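PDB 6DGB: IS607 family transposase IS1535 from Mycobacterium tuberculosis, which probably binds DNA and carries out strand exchange during transposition as an IS607-family serine recombinase, represented here by its C-terminal catalytic domain. Local coordinates for residues L57-P60 with D61-V64. Residues are numbered along the deposited sequence; the frame is centred on the assembly and turned at random.
Sequences LSDP and DARV
The R63 side chain doubles back to hold the carbonyl of P60, three residues earlier: NH2 lies 2.8 Å from P60 O. The C=O...N angle of 153° places the nitrogen roughly beyond the oxygen, tilted somewhat from the carbonyl plane. P60 O in turn sits at the guanidinium edge, moderately out of the plane of that group. An N-H...O angle of 138° shows that the bond is bent. The return path comes from the torsions: CG stands anti to the backbone N, and the chain then bends at both chi2 and chi3. NH1 of the same group makes a weak hydrogen bond to Q88 O.

Within the same stretch, D59 to A62 form a type I beta turn, closed by A62 N donating to D59 O at 3.3 Å. A62 is in turn the centre of an inverse gamma turn, whose closing bond, R63 N to D61 O, is weak. Together the two turns reverse the chain between helix 51-58 and strand 64-67, one of the alpha-to-beta links in the four-stranded parallel sheet of this resolvase-type catalytic domain.

D59 turns its carboxylate onto the turn because its CG lies anti to the backbone N (chi1 172°). OD1 accepts a weak bond from D61 N at 3.5 Å, while OD2 sits 3.5 Å from D61 CB. The carboxylates of D59 and D61 are set steeply to each other, and D59 OD1 comes within 4.1 Å of D61 OD2; this may slightly raise the cost of ionising both, though solvent probably screens the pair. A62, by contrast, is buried, its CB 3.6 Å from D59 O. R90, later in the same chain, bonds L57 O through NH1 and A62 O through NE, and P60 also packs on A87 of the second subunit.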
# COMPACT_ATOMS: atom_id res chain seq x y z
N LEU A 57 7.80 -4.54 -11.33
CA LEU A 57 6.74 -5.46 -10.93
C LEU A 57 6.01 -6.09 -12.11
O LEU A 57 5.65 -7.27 -12.03
CB LEU A 57 5.75 -4.82 -9.95
CG LEU A 57 6.31 -4.41 -8.59
CD1 LEU A 57 5.30 -3.59 -7.79
CD2 LEU A 57 6.88 -5.59 -7.83
N SER A 58 5.84 -5.35 -13.21
CA SER A 58 5.18 -5.88 -14.41
C SER A 58 6.10 -6.79 -15.24
O SER A 58 5.60 -7.50 -16.10
CB SER A 58 4.59 -4.76 -15.25
OG SER A 58 5.56 -3.83 -15.66
N ASP A 59 7.43 -6.78 -14.98
CA ASP A 59 8.38 -7.65 -15.69
C ASP A 59 8.47 -9.00 -14.99
O ASP A 59 8.99 -9.06 -13.88
CB ASP A 59 9.77 -6.99 -15.84
CG ASP A 59 10.85 -7.91 -16.39
OD1 ASP A 59 10.62 -8.54 -17.45
OD2 ASP A 59 11.94 -7.98 -15.76
N PRO A 60 7.98 -10.10 -15.61
CA PRO A 60 8.05 -11.42 -14.94
C PRO A 60 9.45 -11.99 -14.77
O PRO A 60 9.63 -12.95 -14.01
CB PRO A 60 7.21 -12.33 -15.84
CG PRO A 60 6.48 -11.41 -16.76
CD PRO A 60 7.33 -10.21 -16.93
N ASP A 61 10.44 -11.42 -15.49
CA ASP A 61 11.85 -11.82 -15.43
C ASP A 61 12.52 -11.37 -14.13
O ASP A 61 13.55 -11.95 -13.77
CB ASP A 61 12.64 -11.25 -16.62
CG ASP A 61 12.41 -11.94 -17.96
OD1 ASP A 61 11.59 -12.88 -18.01
OD2 ASP A 61 13.07 -11.53 -18.94
N ALA A 62 11.98 -10.30 -13.46
CA ALA A 62 12.50 -9.76 -12.19
C ALA A 62 12.00 -10.69 -11.09
O ALA A 62 11.00 -10.42 -10.42
CB ALA A 62 11.99 -8.33 -11.99
N ARG A 63 12.67 -11.86 -10.98
CA ARG A 63 12.32 -12.93 -10.03
C ARG A 63 12.65 -12.53 -8.60
O ARG A 63 11.92 -12.90 -7.70
CB ARG A 63 13.01 -14.25 -10.41
CG ARG A 63 12.28 -15.51 -9.89
CD ARG A 63 12.00 -16.52 -10.99
NE ARG A 63 11.16 -15.93 -12.02
CZ ARG A 63 9.87 -16.21 -12.20
NH1 ARG A 63 9.26 -17.10 -11.43
NH2 ARG A 63 9.19 -15.59 -13.15
N VAL A 64 13.75 -11.80 -8.39
CA VAL A 64 14.18 -11.36 -7.08
C VAL A 64 14.32 -9.84 -7.08
O VAL A 64 14.98 -9.28 -7.94
CB VAL A 64 15.47 -12.13 -6.64
CG1 VAL A 64 16.25 -11.40 -5.55
CG2 VAL A 64 15.12 -13.53 -6.18